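Local coordinates for protein ribokinase (Arabidopsis thaliana, PDB 6ILS) that phosphorylates D-ribose at O-5 with magnesium and ATP to give D-ribose 5-phosphate, acting as a homodimeric PfkB-family sugar kinase, at residues 60-65 / 69-74; 206-211 / 232-237; 271-274 / 280-283. All blocks are in the same frame, centred on the assembly; numbering follows the deposited sequence.

Contact 1 (60-65 / 69-74); sequences GRLGED and KLIAEA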
ATOM      1  N   GLY B  60      -0.558  -2.035 -20.507  1.00 17.73           N
ATOM      2  CA  GLY B  60       0.218  -2.104 -19.296  1.00 19.33           C
ATOM      3  C   GLY B  60       0.068  -3.462 -18.639  1.00 20.22           C
ATOM      4  O   GLY B  60      -0.731  -4.277 -19.088  1.00 19.22           O
ATOM      5  N   ARG B  61       0.828  -3.669 -17.569  1.00 18.01           N
ATOM      6  CA  ARG B  61       0.854  -4.939 -16.834  1.00 18.77           C
ATOM      7  C   ARG B  61       0.541  -4.706 -15.373  1.00 23.49           C
ATOM      8  O   ARG B  61       1.175  -3.867 -14.728  1.00 21.38           O
ATOM      9  CB  ARG B  61       2.220  -5.612 -16.952  1.00 19.59           C
ATOM     10  CG  ARG B  61       2.551  -6.083 -18.353  1.00 23.84           C
ATOM     11  CD  ARG B  61       1.502  -7.061 -18.822  1.00 29.79           C
ATOM     12  NE  ARG B  61       1.784  -7.584 -20.152  1.00 29.39           N
ATOM     13  CZ  ARG B  61       1.280  -7.071 -21.266  1.00 31.43           C
ATOM     14  NH1 ARG B  61       0.482  -6.005 -21.211  1.00 25.85           N
ATOM     15  NH2 ARG B  61       1.577  -7.620 -22.439  1.00 35.80           N
ATOM     16  N   LEU B  62      -0.420  -5.471 -14.858  1.00 23.17           N
ATOM     17  CA  LEU B  62      -0.840  -5.378 -13.468  1.00 21.20           C
ATOM     18  C   LEU B  62      -0.643  -6.707 -12.765  1.00 26.38           C
ATOM     19  O   LEU B  62      -0.596  -7.740 -13.421  1.00 25.19           O
ATOM     20  CB  LEU B  62      -2.314  -4.983 -13.375  1.00 23.66           C
ATOM     21  CG  LEU B  62      -2.692  -3.650 -14.004  1.00 23.17           C
ATOM     22  CD1 LEU B  62      -4.182  -3.424 -13.829  1.00 24.80           C
ATOM     23  CD2 LEU B  62      -1.891  -2.559 -13.325  1.00 19.47           C
ATOM     24  N   GLY B  63      -0.533  -6.683 -11.438  1.00 24.34           N
ATOM     25  CA  GLY B  63      -0.632  -7.913 -10.662  1.00 27.08           C
ATOM     26  C   GLY B  63      -2.097  -8.234 -10.441  1.00 27.24           C
ATOM     27  O   GLY B  63      -2.951  -7.362 -10.561  1.00 23.74           O
ATOM     28  N   GLU B  64      -2.405  -9.493 -10.138  1.00 31.77           N
ATOM     29  CA  GLU B  64      -3.774  -9.860  -9.804  1.00 31.74           C
ATOM     30  C   GLU B  64      -3.945  -9.639  -8.308  1.00 34.90           C
ATOM     31  O   GLU B  64      -3.923 -10.594  -7.526  1.00 34.06           O
ATOM     32  CB  GLU B  64      -4.076 -11.317 -10.193  1.00 34.46           C
ATOM     33  CG  GLU B  64      -4.149 -11.559 -11.704  1.00 34.83           C
ATOM     34  CD  GLU B  64      -4.020 -13.032 -12.090  1.00 44.04           C
ATOM     35  OE1 GLU B  64      -4.144 -13.894 -11.198  1.00 44.90           O
ATOM     36  OE2 GLU B  64      -3.790 -13.324 -13.286  1.00 48.67           O
ATOM     37  N   ASP B  65      -4.078  -8.375  -7.914  1.00 30.34           N
ATOM     38  CA  ASP B  65      -4.130  -8.004  -6.502  1.00 27.49           C
ATOM     39  C   ASP B  65      -5.021  -6.785  -6.303  1.00 27.13           C
ATOM     40  O   ASP B  65      -5.618  -6.285  -7.250  1.00 24.93           O
ATOM     41  CB  ASP B  65      -2.718  -7.748  -5.941  1.00 30.46           C
ATOM     42  CG  ASP B  65      -1.884  -6.786  -6.810  1.00 28.80           C
ATOM     43  OD1 ASP B  65      -2.470  -5.930  -7.497  1.00 25.78           O
ATOM     44  OD2 ASP B  65      -0.637  -6.902  -6.787  1.00 28.34           O
ATOM     45  N   LYS B  69      -6.628  -3.932  -8.944  1.00 23.16           N
ATOM     46  CA  LYS B  69      -8.045  -3.638  -9.039  1.00 26.04           C
ATOM     47  C   LYS B  69      -8.335  -2.147  -8.895  1.00 24.75           C
ATOM     48  O   LYS B  69      -9.213  -1.611  -9.572  1.00 26.24           O
ATOM     49  CB  LYS B  69      -8.825  -4.418  -7.973  1.00 30.80           C
ATOM     50  CG  LYS B  69     -10.310  -4.537  -8.281  1.00 40.82           C
ATOM     51  CD  LYS B  69     -10.760  -5.995  -8.158  1.00 49.89           C
ATOM     52  CE  LYS B  69     -11.872  -6.340  -9.139  1.00 61.43           C
ATOM     53  NZ  LYS B  69     -12.216  -7.798  -9.101  1.00 61.82           N
ATOM     54  N   LEU B  70      -7.612  -1.503  -7.987  1.00 25.54           N
ATOM     55  CA  LEU B  70      -7.700  -0.061  -7.796  1.00 27.36           C
ATOM     56  C   LEU B  70      -7.477   0.663  -9.126  1.00 23.49           C
ATOM     57  O   LEU B  70      -8.232   1.549  -9.504  1.00 23.91           O
ATOM     58  CB  LEU B  70      -6.669   0.386  -6.760  1.00 27.28           C
ATOM     59  CG  LEU B  70      -6.384   1.873  -6.554  1.00 30.17           C
ATOM     60  CD1 LEU B  70      -7.599   2.580  -5.965  1.00 32.17           C
ATOM     61  CD2 LEU B  70      -5.151   2.024  -5.664  1.00 34.58           C
ATOM     62  N   ILE B  71      -6.425   0.262  -9.819  1.00 22.88           N
ATOM     63  CA  ILE B  71      -6.069   0.876 -11.097  1.00 23.73           C
ATOM     64  C   ILE B  71      -7.165   0.679 -12.140  1.00 20.55           C
ATOM     65  O   ILE B  71      -7.610   1.623 -12.783  1.00 22.19           O
ATOM     66  CB  ILE B  71      -4.769   0.285 -11.667  1.00 25.62           C
ATOM     67  CG1 ILE B  71      -3.615   0.364 -10.660  1.00 28.79           C
ATOM     68  CG2 ILE B  71      -4.438   0.943 -13.001  1.00 23.36           C
ATOM     69  CD1 ILE B  71      -3.255   1.754 -10.243  1.00 25.51           C
ATOM     70  N   ALA B  72      -7.574  -0.573 -12.302  1.00 21.19           N
ATOM     71  CA  ALA B  72      -8.581  -0.947 -13.283  1.00 24.23           C
ATOM     72  C   ALA B  72      -9.866  -0.164 -13.057  1.00 24.56           C
ATOM     73  O   ALA B  72     -10.471   0.346 -13.991  1.00 24.63           O
ATOM     74  CB  ALA B  72      -8.839  -2.435 -13.211  1.00 24.86           C
ATOM     75  N   GLU B  73     -10.272  -0.062 -11.797  1.00 25.61           N
ATOM     76  CA  GLU B  73     -11.486   0.668 -11.449  1.00 27.09           C
ATOM     77  C   GLU B  73     -11.382   2.157 -11.780  1.00 24.04           C
ATOM     78  O   GLU B  73     -12.318   2.755 -12.325  1.00 26.84           O
ATOM     79  CB  GLU B  73     -11.802   0.477  -9.960  1.00 31.26           C
ATOM     80  CG  GLU B  73     -12.323  -0.925  -9.643  1.00 36.38           C
ATOM     81  CD  GLU B  73     -12.414  -1.219  -8.147  1.00 46.88           C
ATOM     82  OE1 GLU B  73     -11.924  -0.395  -7.335  1.00 49.19           O
ATOM     83  OE2 GLU B  73     -12.969  -2.285  -7.787  1.00 50.62           O
ATOM     84  N   ALA B  74     -10.244   2.750 -11.447  1.00 21.83           N
ATOM     85  CA  ALA B  74     -10.040   4.178 -11.674  1.00 24.74           C
ATOM     86  C   ALA B  74     -10.051   4.515 -13.162  1.00 22.51           C
ATOM     87  O   ALA B  74     -10.587   5.547 -13.559  1.00 22.46           O
ATOM     88  CB  ALA B  74      -8.716   4.640 -11.028  1.00 23.95           C
TER
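L62, near the end of strand 56-63, reaches across to I71 on the helix that follows. L62 CB is still 6.1 Å from I71 CG1, and L62 CG lies 5.0 Å from I71 CG2. The branches close the gap: L62 CD2 settles 4.3 Å from both I71 CG1 and I71 CG2. L62 CD1 is a little farther off, 4.4 Å from I71 CG2, and passes 4.8 Å from A72 CB. With no polar atom involved, this is loose van der Waals packing, and V87, S89 and A11 add to the surroundings of L62. Strand and helix are the first two elements of a beta-alpha-beta unit completed by parallel strand 87-90, a basic building block of the PfkB fold. D65, the helix N-cap, closes the turn between them. A chi1 of 50° swings its carboxylate back over the helix start, where OD1 takes hydrogen bonds from G68 N and T95 OG1. The carbonyl O of D65 receives K69 N at 3.1 Å, with an N-H...O angle of 153° and the donor tilted 17° from the carbonyl plane. Beyond the turn, I71 also packs on A38 of strand 33-39, and L70 on A66 of the second subunit.

Contact 2 (206-211 / 232-237); sequences QISQAV and ALFIQG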
ATOM      1  N   GLN B 206      20.815  28.173 -22.034  1.00 32.40           N
ATOM      2  CA  GLN B 206      21.313  26.846 -21.663  1.00 36.31           C
ATOM      3  C   GLN B 206      20.351  25.737 -22.095  1.00 31.02           C
ATOM      4  O   GLN B 206      20.764  24.712 -22.641  1.00 27.85           O
ATOM      5  CB  GLN B 206      21.554  26.774 -20.151  1.00 37.26           C
ATOM      6  CG  GLN B 206      22.808  27.525 -19.708  1.00 39.93           C
ATOM      7  CD  GLN B 206      23.026  27.508 -18.207  1.00 42.88           C
ATOM      8  OE1 GLN B 206      22.108  27.251 -17.428  1.00 40.23           O
ATOM      9  NE2 GLN B 206      24.257  27.796 -17.792  1.00 45.30           N
ATOM     10  N   ILE B 207      19.065  25.957 -21.859  1.00 30.50           N
ATOM     11  CA  ILE B 207      18.054  24.972 -22.258  1.00 26.27           C
ATOM     12  C   ILE B 207      18.085  24.769 -23.766  1.00 24.09           C
ATOM     13  O   ILE B 207      18.072  23.651 -24.243  1.00 22.42           O
ATOM     14  CB  ILE B 207      16.650  25.401 -21.794  1.00 26.20           C
ATOM     15  CG1 ILE B 207      16.568  25.316 -20.264  1.00 28.30           C
ATOM     16  CG2 ILE B 207      15.576  24.566 -22.464  1.00 22.68           C
ATOM     17  CD1 ILE B 207      15.339  25.993 -19.659  1.00 31.63           C
ATOM     18  N   SER B 208      18.161  25.858 -24.523  1.00 24.73           N
ATOM     19  CA  SER B 208      18.206  25.764 -25.980  1.00 27.03           C
ATOM     20  C   SER B 208      19.417  24.983 -26.471  1.00 27.43           C
ATOM     21  O   SER B 208      19.339  24.249 -27.459  1.00 27.38           O
ATOM     22  CB  SER B 208      18.210  27.170 -26.599  1.00 31.92           C
ATOM     23  OG  SER B 208      17.095  27.905 -26.121  1.00 33.76           O
ATOM     24  N   GLN B 209      20.536  25.143 -25.778  1.00 29.51           N
ATOM     25  CA  GLN B 209      21.742  24.418 -26.144  1.00 32.82           C
ATOM     26  C   GLN B 209      21.673  22.963 -25.675  1.00 31.26           C
ATOM     27  O   GLN B 209      22.218  22.066 -26.325  1.00 33.55           O
ATOM     28  CB  GLN B 209      22.977  25.121 -25.576  1.00 40.24           C
ATOM     29  CG  GLN B 209      23.285  26.429 -26.303  1.00 41.64           C
ATOM     30  CD  GLN B 209      23.058  26.320 -27.806  1.00 40.10           C
ATOM     31  OE1 GLN B 209      23.801  25.642 -28.516  1.00 42.17           O
ATOM     32  NE2 GLN B 209      22.010  26.982 -28.295  1.00 42.86           N
ATOM     33  N   ALA B 210      21.000  22.722 -24.553  1.00 29.31           N
ATOM     34  CA  ALA B 210      20.780  21.341 -24.135  1.00 29.41           C
ATOM     35  C   ALA B 210      19.899  20.642 -25.174  1.00 30.57           C
ATOM     36  O   ALA B 210      20.136  19.479 -25.514  1.00 30.78           O
ATOM     37  CB  ALA B 210      20.156  21.285 -22.746  1.00 28.84           C
ATOM     38  N   VAL B 211      18.911  21.373 -25.704  1.00 25.53           N
ATOM     39  CA  VAL B 211      18.019  20.858 -26.739  1.00 24.38           C
ATOM     40  C   VAL B 211      18.749  20.623 -28.062  1.00 29.74           C
ATOM     41  O   VAL B 211      18.485  19.644 -28.770  1.00 29.17           O
ATOM     42  CB  VAL B 211      16.807  21.820 -26.974  1.00 23.48           C
ATOM     43  CG1 VAL B 211      16.067  21.459 -28.254  1.00 21.85           C
ATOM     44  CG2 VAL B 211      15.856  21.806 -25.748  1.00 22.55           C
ATOM     45  N   ALA B 232       8.126  24.874 -23.445  1.00 17.09           N
ATOM     46  CA  ALA B 232       8.543  25.313 -24.767  1.00 17.83           C
ATOM     47  C   ALA B 232       8.657  24.114 -25.690  1.00 19.68           C
ATOM     48  O   ALA B 232       8.996  23.016 -25.244  1.00 20.36           O
ATOM     49  CB  ALA B 232       9.869  26.088 -24.698  1.00 21.75           C
ATOM     50  N   LEU B 233       8.327  24.327 -26.957  1.00 17.61           N
ATOM     51  CA  LEU B 233       8.411  23.302 -27.974  1.00 19.17           C
ATOM     52  C   LEU B 233       9.497  23.682 -28.967  1.00 20.84           C
ATOM     53  O   LEU B 233       9.384  24.696 -29.671  1.00 23.19           O
ATOM     54  CB  LEU B 233       7.086  23.117 -28.704  1.00 17.71           C
ATOM     55  CG  LEU B 233       7.076  22.062 -29.820  1.00 22.31           C
ATOM     56  CD1 LEU B 233       7.306  20.653 -29.263  1.00 20.46           C
ATOM     57  CD2 LEU B 233       5.780  22.120 -30.601  1.00 24.20           C
ATOM     58  N   PHE B 234      10.556  22.879 -28.994  1.00 19.47           N
ATOM     59  CA  PHE B 234      11.638  23.060 -29.964  1.00 20.05           C
ATOM     60  C   PHE B 234      11.478  22.075 -31.098  1.00 20.56           C
ATOM     61  O   PHE B 234      11.355  20.873 -30.871  1.00 22.63           O
ATOM     62  CB  PHE B 234      13.012  22.851 -29.322  1.00 17.60           C
ATOM     63  CG  PHE B 234      13.330  23.797 -28.202  1.00 20.86           C
ATOM     64  CD1 PHE B 234      12.813  23.596 -26.926  1.00 20.94           C
ATOM     65  CD2 PHE B 234      14.173  24.873 -28.409  1.00 24.31           C
ATOM     66  CE1 PHE B 234      13.123  24.456 -25.894  1.00 19.95           C
ATOM     67  CE2 PHE B 234      14.478  25.742 -27.377  1.00 21.90           C
ATOM     68  CZ  PHE B 234      13.958  25.532 -26.122  1.00 23.59           C
ATOM     69  N   ILE B 235      11.488  22.582 -32.322  1.00 20.72           N
ATOM     70  CA  ILE B 235      11.467  21.736 -33.512  1.00 24.27           C
ATOM     71  C   ILE B 235      12.708  22.064 -34.336  1.00 29.25           C
ATOM     72  O   ILE B 235      12.983  23.233 -34.599  1.00 28.00           O
ATOM     73  CB  ILE B 235      10.205  21.964 -34.333  1.00 26.69           C
ATOM     74  CG1 ILE B 235       8.961  21.679 -33.480  1.00 28.88           C
ATOM     75  CG2 ILE B 235      10.221  21.106 -35.589  1.00 31.92           C
ATOM     76  CD1 ILE B 235       7.669  21.965 -34.187  1.00 32.33           C
ATOM     77  N   GLN B 236      13.471  21.051 -34.718  1.00 28.73           N
ATOM     78  CA  GLN B 236      14.719  21.301 -35.434  1.00 31.53           C
ATOM     79  C   GLN B 236      14.490  22.086 -36.722  1.00 30.23           C
ATOM     80  O   GLN B 236      13.631  21.738 -37.534  1.00 29.84           O
ATOM     81  CB  GLN B 236      15.433  19.990 -35.745  1.00 33.94           C
ATOM     82  CG  GLN B 236      16.847  20.202 -36.235  1.00 35.73           C
ATOM     83  CD  GLN B 236      17.641  18.937 -36.199  1.00 40.08           C
ATOM     84  OE1 GLN B 236      17.089  17.849 -36.334  1.00 37.95           O
ATOM     85  NE2 GLN B 236      18.950  19.063 -36.000  1.00 40.49           N
ATOM     86  N   GLY B 237      15.243  23.170 -36.887  1.00 32.65           N
ATOM     87  CA  GLY B 237      15.134  24.011 -38.069  1.00 31.50           C
ATOM     88  C   GLY B 237      14.093  25.109 -37.948  1.00 32.81           C
ATOM     89  O   GLY B 237      13.876  25.890 -38.879  1.00 31.92           O
TER
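F234 and V211 form the main apolar meeting between strand 232-235 and helix 206-211, and the strand read from A232 onward reveals how the ring gets there. A232 directs its CB at the helix without reaching it and pairs through its backbone with V224. L233 turns to the other face of the sheet, where it packs on H275 and L279 of helix 275-289. F234 then faces helix 206-211 again, and a chi1 of -61° sets CG beside its own backbone N. V211 meets it with both methyls. CG1 presses on the root of the side chain, 3.5 Å from F234 CB, whereas CG2 stands over one ring face in a CH-pi contact, 3.9 Å from the F234 centroid and 18° off the normal. At the far end, S208 OG lies near the ring plane beside the edge, 3.6 Å from F234 CE2. That hydroxyl is hydrogen-bonded to F204 O one turn earlier in the helix, so its polarity is satisfied away from the phenyl group. I207 CG2 approaches F234 CZ obliquely at 4.1 Å; I207 also touches L226, a predicted ATP-binding residue. I235 points away from the helix and touches H275, while Q236, past the strand, bonds through its backbone to K220. The axes of 206-211 and 232-235 pass 10.3 Å apart, crossing at -41°. With helix 204-216 on one face of the sheet and helix 275-289 on the other, the antiparallel pair 221-225 and 231-235 illustrates the alpha-beta-alpha layering of the ribokinase fold.

Contact 3 (271-274 / 280-283); sequences EGKS and RFAA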
ATOM      1  N   GLU B 271      -5.521  15.746 -32.605  1.00 21.72           N
ATOM      2  CA  GLU B 271      -6.724  16.399 -33.153  1.00 22.10           C
ATOM      3  C   GLU B 271      -6.381  17.409 -34.255  1.00 26.41           C
ATOM      4  O   GLU B 271      -7.299  17.999 -34.759  1.00 27.59           O
ATOM      5  CB  GLU B 271      -7.488  17.058 -32.025  1.00 30.00           C
ATOM      6  CG  GLU B 271      -8.144  16.039 -31.134  1.00 30.00           C
ATOM      7  CD  GLU B 271      -8.961  16.691 -30.045  1.00 30.00           C
ATOM      8  OE1 GLU B 271      -8.822  17.904 -29.913  1.00 30.00           O
ATOM      9  OE2 GLU B 271      -9.672  15.963 -29.342  1.00 30.00           O
ATOM     10  N   GLY B 272      -5.111  17.666 -34.536  1.00 23.49           N
ATOM     11  CA  GLY B 272      -4.766  18.543 -35.669  1.00 26.40           C
ATOM     12  C   GLY B 272      -4.575  19.991 -35.289  1.00 28.93           C
ATOM     13  O   GLY B 272      -4.477  20.813 -36.167  1.00 27.95           O
ATOM     14  N   LYS B 273      -4.430  20.282 -34.007  1.00 22.33           N
ATOM     15  CA  LYS B 273      -4.275  21.693 -33.618  1.00 21.17           C
ATOM     16  C   LYS B 273      -2.854  22.166 -33.917  1.00 23.70           C
ATOM     17  O   LYS B 273      -1.981  21.355 -33.998  1.00 23.47           O
ATOM     18  CB  LYS B 273      -4.622  21.856 -32.143  1.00 21.46           C
ATOM     19  CG  LYS B 273      -6.089  21.647 -31.842  1.00 25.88           C
ATOM     20  CD  LYS B 273      -6.434  21.909 -30.420  1.00 25.32           C
ATOM     21  CE  LYS B 273      -7.910  21.790 -30.162  1.00 30.60           C
ATOM     22  NZ  LYS B 273      -8.199  21.901 -28.724  1.00 27.52           N
ATOM     23  N   SER B 274      -2.663  23.478 -33.940  1.00 24.19           N
ATOM     24  CA  SER B 274      -1.342  24.106 -34.169  1.00 24.38           C
ATOM     25  C   SER B 274      -0.417  23.868 -32.975  1.00 25.40           C
ATOM     26  O   SER B 274      -0.915  23.671 -31.896  1.00 22.90           O
ATOM     27  CB  SER B 274      -1.506  25.566 -34.419  1.00 24.81           C
ATOM     28  OG  SER B 274      -1.810  26.262 -33.238  1.00 23.90           O
ATOM     29  N   ARG B 280      -0.807  25.673 -25.538  1.00 16.88           N
ATOM     30  CA  ARG B 280      -1.776  26.402 -24.714  1.00 19.20           C
ATOM     31  C   ARG B 280      -2.733  25.456 -24.022  1.00 15.94           C
ATOM     32  O   ARG B 280      -3.024  25.605 -22.831  1.00 16.53           O
ATOM     33  CB  ARG B 280      -2.576  27.394 -25.573  1.00 21.11           C
ATOM     34  CG  ARG B 280      -2.319  28.849 -25.229  1.00 31.53           C
ATOM     35  CD  ARG B 280      -3.416  29.752 -25.808  1.00 32.17           C
ATOM     36  NE  ARG B 280      -4.256  30.334 -24.765  1.00 37.47           N
ATOM     37  CZ  ARG B 280      -5.545  30.619 -24.920  1.00 35.50           C
ATOM     38  NH1 ARG B 280      -6.157  30.359 -26.069  1.00 39.97           N
ATOM     39  NH2 ARG B 280      -6.236  31.142 -23.919  1.00 37.69           N
ATOM     40  N   PHE B 281      -3.249  24.509 -24.800  1.00 15.44           N
ATOM     41  CA  PHE B 281      -4.184  23.495 -24.317  1.00 14.03           C
ATOM     42  C   PHE B 281      -3.561  22.652 -23.216  1.00 16.29           C
ATOM     43  O   PHE B 281      -4.181  22.411 -22.174  1.00 13.60           O
ATOM     44  CB  PHE B 281      -4.634  22.639 -25.500  1.00 15.70           C
ATOM     45  CG  PHE B 281      -5.663  21.607 -25.175  1.00 16.71           C
ATOM     46  CD1 PHE B 281      -7.022  21.937 -25.165  1.00 16.80           C
ATOM     47  CD2 PHE B 281      -5.286  20.294 -24.921  1.00 13.60           C
ATOM     48  CE1 PHE B 281      -7.983  20.971 -24.884  1.00 21.10           C
ATOM     49  CE2 PHE B 281      -6.235  19.327 -24.639  1.00 19.32           C
ATOM     50  CZ  PHE B 281      -7.603  19.670 -24.616  1.00 21.09           C
ATOM     51  N   ALA B 282      -2.315  22.229 -23.422  1.00 13.77           N
ATOM     52  CA  ALA B 282      -1.575  21.496 -22.393  1.00 14.00           C
ATOM     53  C   ALA B 282      -1.383  22.313 -21.120  1.00 14.48           C
ATOM     54  O   ALA B 282      -1.552  21.803 -20.009  1.00 11.11           O
ATOM     55  CB  ALA B 282      -0.181  21.033 -22.955  1.00 13.18           C
ATOM     56  N   ALA B 283      -1.033  23.592 -21.275  1.00 10.66           N
ATOM     57  CA  ALA B 283      -0.824  24.460 -20.118  1.00 14.64           C
ATOM     58  C   ALA B 283      -2.108  24.631 -19.317  1.00 14.57           C
ATOM     59  O   ALA B 283      -2.086  24.631 -18.088  1.00 15.90           O
ATOM     60  CB  ALA B 283      -0.293  25.805 -20.572  1.00 14.58           C
TER
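The ammonium nitrogen NZ of K273 is the polar atom on which this contact turns: it rests against the ring of F281. The approach is lopsided, with NZ 3.7 Å from F281 CD1 and 4.0 Å from F281 CE1. From the centroid of the F281 ring the same nitrogen stands 4.3 Å away, 35° off the ring normal, which makes this an off-centre cation-pi interaction. The lysine gets there by being straight. After a first torsion of -69° that lays CG beside the backbone N, the chain is extended to its tip, and it crosses the phenylalanine side chain at about a right angle. F281 has its CG anti to the backbone N, which carries the ring off helix 275-289 to a buried position among A264, A268, V305, L306 and L309. The backbone that brings the lysine into position is a helix-to-helix turn. G272, with a positive phi of 94°, closes the preceding helix in a Schellman motif, a conformation suited to glycine. Two residues on, S274 caps a backbone N of the next helix, and its own N bonds to E277 OE1, a pairing consistent with a capping box. E271, at the start of the turn, forms a salt bridge from OE2 to R302 NH2, tying the turn to the start of helix 302-312. Its other oxygen, E271 OE1, lies 4.2 Å from K273 NZ, too long for a salt bridge but probably adding electrostatic attraction. At the partly exposed border of the apolar cluster, the quadrupole of the phenyl ring is thus probably one of several contributors easing the lysine charge, and the displaced geometry suggests that its share is modest.

Contact 1 lies on the other side of the chain's centre from the remaining two, with its centre 37 Å from contact 2 and 30 Å from contact 3, although contacts 1 and 2 both reach the nine-strand sheet. Contacts 2 and 3 are neighbours, about 19 Å between centres and 7 Å between nearest atoms, and helix 275-289 bridges them: its F281 belongs to contact 3, while its L279 packs on L233 of contact 2. The side chain of I71 in contact 1 is about 8 Å from bound ribose, whereas the side chains of I207 and F281 lie about 10 and 12 Å from bound ATP. None of these three touches a ligand; each probably packs behind the pocket-lining residues.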